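Local structure of 378aa long hypothetical citrate synthase (Sulfolobus tokodaii, 1VGM) at residues R32-I36 / N37-N41; I69-E72 / S73-V76; D240-F243 / E244-I248; I328-F331 / T332-F335. The protein is a hypothetical member of the citrate synthase family, a predominantly helical protein present here as an assembly of two identical chains. All blocks are in the same frame, centred on the assembly; numbering follows the deposited sequence.

Each of the four contacts is local: contacts 1 and 4 lie at helix starts, contact 2 at a helix end and contact 3 along a single helix. Contact 4 is the buried one, centred about 8 Å from the centre of the chain; contacts 1 to 3 are only partly buried, and contacts 2 and 3 lie on opposite sides of that centre. Contact 1 also meets the second subunit. Helix 117-139 borders contacts 2 and 4, and helix 222-233 borders contacts 3 and 4. Contact 1 is marked by carboxylate capping, a serine hydroxyl closes the helix end in contact 2, with a phenyl ring packed beside it, ring faces take aliphatic carbons in contact 3, and contact 4 relies mainly on backbone bonds.

Contact 1 (R32-I36 / N37-N41); sequences RGYDI and NDLVN
Asn37 gives both its backbone N and its side-chain ND2 to one oxygen of Asp35. The N reaches Asp35 OD1 at 2.7 Å on the anti side of the carboxylate, while Asn37 ND2 takes the syn lone pair of the same Asp35 OD1 at 2.8 Å. Asp35 CG is turned opposite its own N (chi1 -171°), which swings the carboxylate alongside Asn37, the carboxylate and amide planes nearly coplanar. Asp38 N makes a weak bond to Asp35 O, and its carboxylate turns back toward the start of the helix: a water accepts from Asp35 N at 2.9 Å and donates to Asp38 OD2. With OD1 accepting from Asn37 N, Asp35 is the N-cap of helix 36-42; the water stands where a capping box would have a direct bond from the N-cap backbone to the side chain three residues on. Leu39 N donates to Asp35 O (3.2 Å). From the Leu39 side chain, CD2 packs on Tyr34 CB at 3.8 Å and CD1 lies near the Tyr34 carbonyl; Phe372 of the second subunit packs on Leu39 and Asp38. Val40 N closes a regular helical bond on Ile36 O at 3.0 Å. Beside it Val40 CG2 loosely meets Ile36 CG1, and both side chains rest on Ile179 of helix 168-180.

Contact 2 (I69-E72 / S73-V76); sequences IINE and SFEV
Ile69 O receives the hydroxyl of Ser73 at 2.6 Å from OG, a short bond back across the last turn of helix 60-71. Glu72 N approaches Ile69 O from the other face of the carbonyl plane, at 3.3 Å, so this oxygen holds two donors. The Ser73 hydroxyl can bend back because OG sits beside its own backbone N (chi1 -59°). Ile70 O takes Ser73 N at 3.0 Å, a tightened bond of 3-10 spacing, with the donor well above the carbonyl plane. The same Ile70 O lies 3.8 Å above the centre of the Phe74 ring, against one face, while Ile70 CG2 touches Phe74 CZ at 3.6 Å. Asn71 lies alongside Phe74 with its amide plane steeply inclined to the ring, OD1 coming to 4.0 Å from Phe74 CE1. A water bridges the backbone, donating to Asn71 O at 2.8 Å and accepting from Phe74 N. Glu72 is the first residue to leave helical angles, and its CG brushes Ser73 OG at 3.7 Å. This helix C-terminus is therefore finished by the serine hydroxyl, a 3-10 turn and a water before the chain moves on toward helix 78-84. Helix 117-139 flanks it, meeting Ile69, Ile70 and Ser73; Ile70 also reaches helix 45-54, and together with Phe74 it touches helix 153-162.

Contact 3 (D240-F243 / E244-I248); sequences DKWF and EEKII
Trp242 and Lys246, one turn apart, meet by a CH-pi contact: Lys246 CG stands over one face of the indole, 3.9 Å from the centroid of the five-membered ring. A second CH-pi contact places Ile247 CB almost exactly above the centre of the Phe243 ring, at 4.3 Å. Ile247 CD1 is tightly wedged between the aromatics, 3.3 Å from both Trp242 CZ3 and Phe243 CD2. Ile248 CD1 meets Phe243 CE1 at 3.7 Å in ordinary apolar packing. Both ring-bearing carbons stand opposite their backbone N (Trp242 chi1 -178°), on the carbonyl side, where residues 246-248 of the next turn meet the rings. In the backbone, Lys246 N donates to Trp242 O at 2.8 Å, in ordinary helical spacing. Phe243 O instead takes two donors, Ile247 N at 2.9 Å and Ile248 N at 3.1 Å; the second, five residues on, makes a wider pi-type turn. The charged pair is weak, Lys246 NZ reaching only loosely to Glu245 OE1. Helix 222-233 lies against Trp242, with Glu232 accepting from its NE1, and helix 284-304 packs on Phe243 and Ile247 and pairs Arg295 with Asp240.

Contact 4 (I328-F331 / T332-F335); sequences IYMF and TSLF
Phe331 O is approached by two backbone donors of the starting helix: Phe335 N at 3.2 Å, and Leu334 N at 3.1 Å in a weak, bent bond. Leu334 N therefore splits its hydrogen, for it makes a better bond to Met330 O at 3.0 Å. Around that bond, Leu334 CG and Ser333 CB rest close to Met330 O. The side chain of Met330 is bent twice (chi2 -64°, chi3 -55°), which curls its methyl round until CE meets Ser333 CB at 3.9 Å. A water joins the polar end of Ser333 to the preceding turn, lying 2.7 Å from Ser333 OG and donating to Tyr329 O at 2.8 Å. The chain passes here from a 3-10 segment, 328-330, into helix 331-353, the tighter 3-10 turn running directly into the wider alpha-helical one. The Phe331 ring folds back over this 3-10 turn and lays one face on Ile328 CA, 3.6 Å from the ring plane and over its centre, while Phe331 N bonds to Ile328 O. Thr332 OG1 is hydrogen-bonded to Glu224 OE1, Gly221 N and a bound glycerol, which probably comes from the crystallisation liquor. Helix 222-233 flanks one part of the turn, touching Ile328 and Phe331, with the ring of Phe227 edge-to-face with Phe331. Helix 117-139 meets Tyr329 and Met330, helix 93-108 lies against Thr332 and Ser333, and helix 203-214 touches Thr332 and Phe335.

Contact 1 (R32-I36 / N37-N41)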
loop_
_atom_site.group_PDB
_atom_site.type_symbol
_atom_site.label_atom_id
_atom_site.label_comp_id
_atom_site.label_asym_id
_atom_site.label_seq_id
_atom_site.Cartn_x
_atom_site.Cartn_y
_atom_site.Cartn_z
ATOM N N ARG A 32 -2.629 13.793 -22.027
ATOM C CA ARG A 32 -1.936 15.041 -22.315
ATOM C C ARG A 32 -2.427 15.659 -23.620
ATOM O O ARG A 32 -1.636 16.143 -24.432
ATOM C CB ARG A 32 -0.426 14.790 -22.375
ATOM C CG ARG A 32 0.242 14.682 -20.998
ATOM C CD ARG A 32 1.097 15.911 -20.703
ATOM N NE ARG A 32 1.410 16.063 -19.283
ATOM C CZ ARG A 32 2.311 15.337 -18.624
ATOM N NH1 ARG A 32 2.558 15.586 -17.345
ATOM N NH2 ARG A 32 2.961 14.359 -19.238
ATOM N N GLY A 33 -3.741 15.628 -23.821
ATOM C CA GLY A 33 -4.340 16.395 -24.894
ATOM C C GLY A 33 -4.576 15.614 -26.172
ATOM O O GLY A 33 -5.302 16.071 -27.053
ATOM N N TYR A 34 -3.967 14.436 -26.281
ATOM C CA TYR A 34 -4.107 13.624 -27.487
ATOM C C TYR A 34 -5.183 12.555 -27.292
ATOM O O TYR A 34 -5.171 11.839 -26.296
ATOM C CB TYR A 34 -2.770 12.953 -27.819
ATOM C CG TYR A 34 -1.670 13.928 -28.184
ATOM C CD1 TYR A 34 -1.660 14.568 -29.427
ATOM C CD2 TYR A 34 -0.629 14.202 -27.294
ATOM C CE1 TYR A 34 -0.634 15.457 -29.775
ATOM C CE2 TYR A 34 0.399 15.089 -27.633
ATOM C CZ TYR A 34 0.392 15.712 -28.871
ATOM O OH TYR A 34 1.407 16.587 -29.198
ATOM N N ASP A 35 -6.102 12.449 -28.252
ATOM C CA ASP A 35 -7.202 11.488 -28.170
ATOM C C ASP A 35 -6.659 10.065 -28.088
ATOM O O ASP A 35 -5.663 9.741 -28.735
ATOM C CB ASP A 35 -8.112 11.610 -29.396
ATOM C CG ASP A 35 -9.392 10.793 -29.262
ATOM O OD1 ASP A 35 -9.352 9.555 -29.436
ATOM O OD2 ASP A 35 -10.446 11.396 -28.983
ATOM N N ILE A 36 -7.313 9.215 -27.302
ATOM C CA ILE A 36 -6.810 7.862 -27.095
ATOM C C ILE A 36 -6.802 7.061 -28.402
ATOM O O ILE A 36 -5.969 6.173 -28.588
ATOM C CB ILE A 36 -7.647 7.099 -26.019
ATOM C CG1 ILE A 36 -7.111 5.676 -25.856
ATOM C CG2 ILE A 36 -9.104 7.055 -26.411
ATOM C CD1 ILE A 36 -6.177 5.525 -24.699
ATOM N N ASN A 37 -7.721 7.390 -29.303
ATOM C CA ASN A 37 -7.801 6.726 -30.603
ATOM C C ASN A 37 -6.556 6.994 -31.454
ATOM O O ASN A 37 -6.051 6.093 -32.123
ATOM C CB ASN A 37 -9.053 7.191 -31.362
ATOM C CG ASN A 37 -10.344 6.618 -30.783
ATOM O OD1 ASN A 37 -10.744 5.507 -31.119
ATOM N ND2 ASN A 37 -10.997 7.380 -29.915
ATOM N N ASP A 38 -6.063 8.229 -31.434
ATOM C CA ASP A 38 -4.870 8.575 -32.209
ATOM C C ASP A 38 -3.644 7.874 -31.642
ATOM O O ASP A 38 -2.801 7.354 -32.388
ATOM C CB ASP A 38 -4.642 10.088 -32.197
ATOM C CG ASP A 38 -5.687 10.834 -32.996
ATOM O OD1 ASP A 38 -6.210 10.251 -33.967
ATOM O OD2 ASP A 38 -5.988 11.996 -32.656
ATOM N N LEU A 39 -3.546 7.866 -30.315
ATOM C CA LEU A 39 -2.411 7.236 -29.649
ATOM C C LEU A 39 -2.327 5.745 -29.954
ATOM O O LEU A 39 -1.263 5.245 -30.314
ATOM C CB LEU A 39 -2.494 7.470 -28.136
ATOM C CG LEU A 39 -2.418 8.961 -27.784
ATOM C CD1 LEU A 39 -2.580 9.160 -26.294
ATOM C CD2 LEU A 39 -1.088 9.535 -28.265
ATOM N N VAL A 40 -3.447 5.040 -29.825
ATOM C CA VAL A 40 -3.498 3.623 -30.167
ATOM C C VAL A 40 -3.206 3.414 -31.657
ATOM O O VAL A 40 -2.357 2.598 -32.020
ATOM C CB VAL A 40 -4.893 2.999 -29.819
ATOM C CG1 VAL A 40 -5.041 1.633 -30.484
ATOM C CG2 VAL A 40 -5.046 2.851 -28.290
ATOM N N ASN A 41 -3.911 4.151 -32.514
ATOM C CA ASN A 41 -3.807 3.932 -33.953
ATOM C C ASN A 41 -2.441 4.307 -34.526
ATOM O O ASN A 41 -1.961 3.654 -35.444
ATOM C CB ASN A 41 -4.893 4.720 -34.689
ATOM C CG ASN A 41 -6.266 4.118 -34.508
ATOM O OD1 ASN A 41 -7.265 4.836 -34.439
ATOM N ND2 ASN A 41 -6.327 2.790 -34.434
HETATM O O HOH W 1 -5.097 13.673 -30.651
#

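Contact 2 (I69-E72 / S73-V76)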
loop_
_atom_site.group_PDB
_atom_site.type_symbol
_atom_site.label_atom_id
_atom_site.label_comp_id
_atom_site.label_asym_id
_atom_site.label_seq_id
_atom_site.Cartn_x
_atom_site.Cartn_y
_atom_site.Cartn_z
ATOM N N ILE A 69 16.537 2.674 -22.373
ATOM C CA ILE A 69 16.378 2.432 -20.948
ATOM C C ILE A 69 15.601 1.141 -20.707
ATOM O O ILE A 69 15.999 0.306 -19.897
ATOM C CB ILE A 69 15.642 3.599 -20.264
ATOM C CG1 ILE A 69 16.512 4.863 -20.331
ATOM C CG2 ILE A 69 15.323 3.237 -18.814
ATOM C CD1 ILE A 69 15.749 6.164 -20.045
ATOM N N ILE A 70 14.493 0.983 -21.417
ATOM C CA ILE A 70 13.688 -0.222 -21.299
ATOM C C ILE A 70 14.558 -1.448 -21.489
ATOM O O ILE A 70 14.578 -2.346 -20.642
ATOM C CB ILE A 70 12.541 -0.242 -22.345
ATOM C CG1 ILE A 70 11.468 0.782 -21.954
ATOM C CG2 ILE A 70 11.927 -1.631 -22.429
ATOM C CD1 ILE A 70 10.481 1.103 -23.054
ATOM N N ASN A 71 15.277 -1.481 -22.607
ATOM C CA ASN A 71 15.922 -2.709 -23.063
ATOM C C ASN A 71 17.091 -3.103 -22.168
ATOM O O ASN A 71 17.523 -4.255 -22.179
ATOM C CB ASN A 71 16.414 -2.546 -24.505
ATOM C CG ASN A 71 15.307 -2.736 -25.518
ATOM O OD1 ASN A 71 14.445 -3.606 -25.354
ATOM N ND2 ASN A 71 15.320 -1.926 -26.574
ATOM N N GLU A 72 17.598 -2.146 -21.396
ATOM C CA GLU A 72 18.689 -2.434 -20.475
ATOM C C GLU A 72 18.207 -2.668 -19.042
ATOM O O GLU A 72 19.021 -2.804 -18.134
ATOM C CB GLU A 72 19.725 -1.298 -20.495
ATOM C CG GLU A 72 19.292 -0.033 -19.767
ATOM C CD GLU A 72 20.234 1.142 -20.015
ATOM O OE1 GLU A 72 19.914 2.273 -19.592
ATOM O OE2 GLU A 72 21.297 0.936 -20.632
ATOM N N SER A 73 16.893 -2.720 -18.833
ATOM C CA SER A 73 16.364 -2.704 -17.473
ATOM C C SER A 73 15.447 -3.875 -17.097
ATOM O O SER A 73 14.724 -3.791 -16.103
ATOM C CB SER A 73 15.623 -1.392 -17.223
ATOM O OG SER A 73 16.476 -0.280 -17.408
ATOM N N PHE A 74 15.477 -4.961 -17.869
ATOM C CA PHE A 74 14.559 -6.086 -17.642
ATOM C C PHE A 74 14.988 -6.998 -16.491
ATOM O O PHE A 74 14.161 -7.695 -15.896
ATOM C CB PHE A 74 14.412 -6.923 -18.920
ATOM C CG PHE A 74 13.493 -6.312 -19.943
ATOM C CD1 PHE A 74 13.916 -6.149 -21.261
ATOM C CD2 PHE A 74 12.198 -5.916 -19.599
ATOM C CE1 PHE A 74 13.071 -5.587 -22.225
ATOM C CE2 PHE A 74 11.344 -5.351 -20.550
ATOM C CZ PHE A 74 11.778 -5.192 -21.869
ATOM N N GLU A 75 16.281 -6.999 -16.186
ATOM C CA GLU A 75 16.815 -7.803 -15.089
ATOM C C GLU A 75 16.126 -7.453 -13.772
ATOM O O GLU A 75 15.828 -6.288 -13.515
ATOM C CB GLU A 75 18.319 -7.555 -14.948
ATOM C CG GLU A 75 18.716 -6.101 -15.207
ATOM C CD GLU A 75 19.906 -5.647 -14.375
ATOM O OE1 GLU A 75 20.957 -6.329 -14.419
ATOM O OE2 GLU A 75 19.789 -4.609 -13.681
ATOM N N VAL A 76 15.894 -8.457 -12.934
ATOM C CA VAL A 76 15.491 -8.221 -11.549
ATOM C C VAL A 76 16.395 -8.991 -10.588
ATOM O O VAL A 76 17.062 -9.949 -10.983
ATOM C CB VAL A 76 14.034 -8.681 -11.299
ATOM C CG1 VAL A 76 13.064 -7.809 -12.079
ATOM C CG2 VAL A 76 13.887 -10.144 -11.697
HETATM O O HOH W 2 17.496 -5.896 -19.918
#

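Contact 3 (D240-F243 / E244-I248)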
loop_
_atom_site.group_PDB
_atom_site.type_symbol
_atom_site.label_atom_id
_atom_site.label_comp_id
_atom_site.label_asym_id
_atom_site.label_seq_id
_atom_site.Cartn_x
_atom_site.Cartn_y
_atom_site.Cartn_z
ATOM N N ASP A 240 -29.499 -15.135 -25.277
ATOM C CA ASP A 240 -30.781 -14.520 -24.939
ATOM C C ASP A 240 -31.385 -15.137 -23.684
ATOM O O ASP A 240 -31.865 -14.427 -22.804
ATOM C CB ASP A 240 -31.769 -14.660 -26.101
ATOM C CG ASP A 240 -31.397 -13.792 -27.288
ATOM O OD1 ASP A 240 -32.316 -13.324 -27.989
ATOM O OD2 ASP A 240 -30.187 -13.576 -27.522
ATOM N N LYS A 241 -31.365 -16.460 -23.606
ATOM C CA LYS A 241 -31.835 -17.158 -22.418
ATOM C C LYS A 241 -31.112 -16.664 -21.158
ATOM O O LYS A 241 -31.750 -16.373 -20.143
ATOM C CB LYS A 241 -31.623 -18.661 -22.598
ATOM C CG LYS A 241 -31.936 -19.508 -21.376
ATOM C CD LYS A 241 -31.617 -20.975 -21.636
ATOM C CE LYS A 241 -32.260 -21.886 -20.599
ATOM N NZ LYS A 241 -32.335 -23.301 -21.083
ATOM N N TRP A 242 -29.785 -16.575 -21.233
ATOM C CA TRP A 242 -28.950 -16.193 -20.091
ATOM C C TRP A 242 -29.268 -14.771 -19.629
ATOM O O TRP A 242 -29.435 -14.510 -18.439
ATOM C CB TRP A 242 -27.468 -16.286 -20.477
ATOM C CG TRP A 242 -26.518 -15.957 -19.369
ATOM C CD1 TRP A 242 -25.942 -16.835 -18.495
ATOM C CD2 TRP A 242 -26.003 -14.659 -19.034
ATOM N NE1 TRP A 242 -25.097 -16.163 -17.639
ATOM C CE2 TRP A 242 -25.118 -14.827 -17.948
ATOM C CE3 TRP A 242 -26.190 -13.373 -19.559
ATOM C CZ2 TRP A 242 -24.418 -13.758 -17.374
ATOM C CZ3 TRP A 242 -25.491 -12.306 -18.987
ATOM C CH2 TRP A 242 -24.618 -12.510 -17.905
ATOM N N PHE A 243 -29.349 -13.856 -20.586
ATOM C CA PHE A 243 -29.624 -12.455 -20.290
ATOM C C PHE A 243 -30.951 -12.286 -19.557
ATOM O O PHE A 243 -31.031 -11.555 -18.568
ATOM C CB PHE A 243 -29.644 -11.650 -21.595
ATOM C CG PHE A 243 -29.673 -10.169 -21.391
ATOM C CD1 PHE A 243 -30.881 -9.497 -21.238
ATOM C CD2 PHE A 243 -28.492 -9.434 -21.368
ATOM C CE1 PHE A 243 -30.908 -8.113 -21.053
ATOM C CE2 PHE A 243 -28.508 -8.049 -21.183
ATOM C CZ PHE A 243 -29.714 -7.389 -21.032
ATOM N N GLU A 244 -31.997 -12.945 -20.049
ATOM C CA GLU A 244 -33.320 -12.806 -19.445
ATOM C C GLU A 244 -33.301 -13.389 -18.030
ATOM O O GLU A 244 -33.869 -12.816 -17.101
ATOM C CB GLU A 244 -34.380 -13.520 -20.297
ATOM C CG GLU A 244 -35.781 -13.550 -19.668
ATOM C CD GLU A 244 -36.455 -12.182 -19.629
ATOM O OE1 GLU A 244 -37.420 -12.004 -18.846
ATOM O OE2 GLU A 244 -36.028 -11.289 -20.385
ATOM N N GLU A 245 -32.629 -14.523 -17.871
ATOM C CA GLU A 245 -32.609 -15.227 -16.596
ATOM C C GLU A 245 -31.788 -14.480 -15.546
ATOM O O GLU A 245 -32.275 -14.190 -14.453
ATOM C CB GLU A 245 -32.048 -16.637 -16.788
ATOM C CG GLU A 245 -31.984 -17.464 -15.515
ATOM C CD GLU A 245 -31.302 -18.802 -15.727
ATOM O OE1 GLU A 245 -30.611 -19.274 -14.799
ATOM O OE2 GLU A 245 -31.451 -19.389 -16.815
ATOM N N LYS A 246 -30.540 -14.170 -15.873
ATOM C CA LYS A 246 -29.629 -13.609 -14.883
ATOM C C LYS A 246 -29.845 -12.117 -14.688
ATOM O O LYS A 246 -29.813 -11.622 -13.561
ATOM C CB LYS A 246 -28.181 -13.870 -15.294
ATOM C CG LYS A 246 -27.788 -15.335 -15.244
ATOM C CD LYS A 246 -27.860 -15.877 -13.822
ATOM C CE LYS A 246 -26.904 -17.051 -13.608
ATOM N NZ LYS A 246 -27.450 -18.341 -14.121
ATOM N N ILE A 247 -30.072 -11.400 -15.784
ATOM C CA ILE A 247 -30.073 -9.943 -15.743
ATOM C C ILE A 247 -31.467 -9.338 -15.588
ATOM O O ILE A 247 -31.675 -8.483 -14.727
ATOM C CB ILE A 247 -29.391 -9.362 -16.996
ATOM C CG1 ILE A 247 -27.932 -9.811 -17.026
ATOM C CG2 ILE A 247 -29.461 -7.840 -16.981
ATOM C CD1 ILE A 247 -27.243 -9.530 -18.327
ATOM N N ILE A 248 -32.420 -9.780 -16.405
ATOM C CA ILE A 248 -33.784 -9.255 -16.324
ATOM C C ILE A 248 -34.563 -9.822 -15.135
ATOM O O ILE A 248 -35.083 -9.070 -14.316
ATOM C CB ILE A 248 -34.584 -9.539 -17.611
ATOM C CG1 ILE A 248 -33.865 -8.933 -18.822
ATOM C CG2 ILE A 248 -35.992 -8.952 -17.488
ATOM C CD1 ILE A 248 -33.787 -7.412 -18.816
#

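Contact 4 (I328-F331 / T332-F335)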
loop_
_atom_site.group_PDB
_atom_site.type_symbol
_atom_site.label_atom_id
_atom_site.label_comp_id
_atom_site.label_asym_id
_atom_site.label_seq_id
_atom_site.Cartn_x
_atom_site.Cartn_y
_atom_site.Cartn_z
ATOM N N ILE A 328 -7.416 -16.502 -17.559
ATOM C CA ILE A 328 -8.292 -15.523 -16.926
ATOM C C ILE A 328 -7.628 -14.922 -15.689
ATOM O O ILE A 328 -7.759 -13.722 -15.423
ATOM C CB ILE A 328 -9.635 -16.183 -16.523
ATOM C CG1 ILE A 328 -10.418 -16.557 -17.791
ATOM C CG2 ILE A 328 -10.448 -15.250 -15.631
ATOM C CD1 ILE A 328 -11.702 -17.341 -17.536
ATOM N N TYR A 329 -6.907 -15.755 -14.942
ATOM C CA TYR A 329 -6.290 -15.310 -13.700
ATOM C C TYR A 329 -5.184 -14.277 -13.923
ATOM O O TYR A 329 -4.622 -13.760 -12.960
ATOM C CB TYR A 329 -5.729 -16.505 -12.914
ATOM C CG TYR A 329 -4.536 -17.215 -13.544
ATOM C CD1 TYR A 329 -3.281 -16.604 -13.604
ATOM C CD2 TYR A 329 -4.656 -18.519 -14.037
ATOM C CE1 TYR A 329 -2.181 -17.266 -14.133
ATOM C CE2 TYR A 329 -3.554 -19.192 -14.572
ATOM C CZ TYR A 329 -2.320 -18.553 -14.617
ATOM O OH TYR A 329 -1.228 -19.194 -15.158
ATOM N N MET A 330 -4.876 -13.977 -15.183
ATOM C CA MET A 330 -3.874 -12.951 -15.476
ATOM C C MET A 330 -4.487 -11.591 -15.848
ATOM O O MET A 330 -3.775 -10.593 -15.970
ATOM C CB MET A 330 -2.943 -13.417 -16.599
ATOM C CG MET A 330 -1.979 -14.548 -16.214
ATOM S SD MET A 330 -0.771 -14.110 -14.942
ATOM C CE MET A 330 0.013 -12.675 -15.653
ATOM N N PHE A 331 -5.800 -11.543 -16.030
ATOM C CA PHE A 331 -6.403 -10.360 -16.628
ATOM C C PHE A 331 -6.094 -9.092 -15.825
ATOM O O PHE A 331 -5.657 -8.090 -16.388
ATOM C CB PHE A 331 -7.916 -10.546 -16.771
ATOM C CG PHE A 331 -8.314 -11.474 -17.891
ATOM C CD1 PHE A 331 -7.354 -12.185 -18.597
ATOM C CD2 PHE A 331 -9.655 -11.675 -18.204
ATOM C CE1 PHE A 331 -7.719 -13.078 -19.603
ATOM C CE2 PHE A 331 -10.028 -12.567 -19.207
ATOM C CZ PHE A 331 -9.052 -13.275 -19.905
ATOM N N THR A 332 -6.292 -9.135 -14.512
ATOM C CA THR A 332 -6.031 -7.956 -13.692
ATOM C C THR A 332 -4.555 -7.575 -13.617
ATOM O O THR A 332 -4.220 -6.395 -13.490
ATOM C CB THR A 332 -6.591 -8.136 -12.265
ATOM O OG1 THR A 332 -8.024 -8.118 -12.327
ATOM C CG2 THR A 332 -6.119 -7.003 -11.346
ATOM N N SER A 333 -3.671 -8.563 -13.706
ATOM C CA SER A 333 -2.236 -8.287 -13.753
ATOM C C SER A 333 -1.876 -7.498 -15.012
ATOM O O SER A 333 -0.991 -6.642 -14.994
ATOM C CB SER A 333 -1.435 -9.594 -13.736
ATOM O OG SER A 333 -1.635 -10.298 -12.525
ATOM N N LEU A 334 -2.557 -7.805 -16.106
ATOM C CA LEU A 334 -2.318 -7.109 -17.358
ATOM C C LEU A 334 -2.827 -5.678 -17.262
ATOM O O LEU A 334 -2.253 -4.771 -17.863
ATOM C CB LEU A 334 -3.013 -7.830 -18.509
ATOM C CG LEU A 334 -2.442 -9.203 -18.866
ATOM C CD1 LEU A 334 -3.368 -9.870 -19.865
ATOM C CD2 LEU A 334 -1.037 -9.062 -19.463
ATOM N N PHE A 335 -3.897 -5.476 -16.497
ATOM C CA PHE A 335 -4.334 -4.122 -16.156
ATOM C C PHE A 335 -3.250 -3.410 -15.350
ATOM O O PHE A 335 -2.968 -2.245 -15.581
ATOM C CB PHE A 335 -5.631 -4.160 -15.342
ATOM C CG PHE A 335 -6.000 -2.834 -14.729
ATOM C CD1 PHE A 335 -6.803 -1.931 -15.429
ATOM C CD2 PHE A 335 -5.543 -2.485 -13.456
ATOM C CE1 PHE A 335 -7.138 -0.687 -14.883
ATOM C CE2 PHE A 335 -5.870 -1.240 -12.893
ATOM C CZ PHE A 335 -6.675 -0.340 -13.608
HETATM O O HOH W 3 -4.237 -11.038 -12.278
#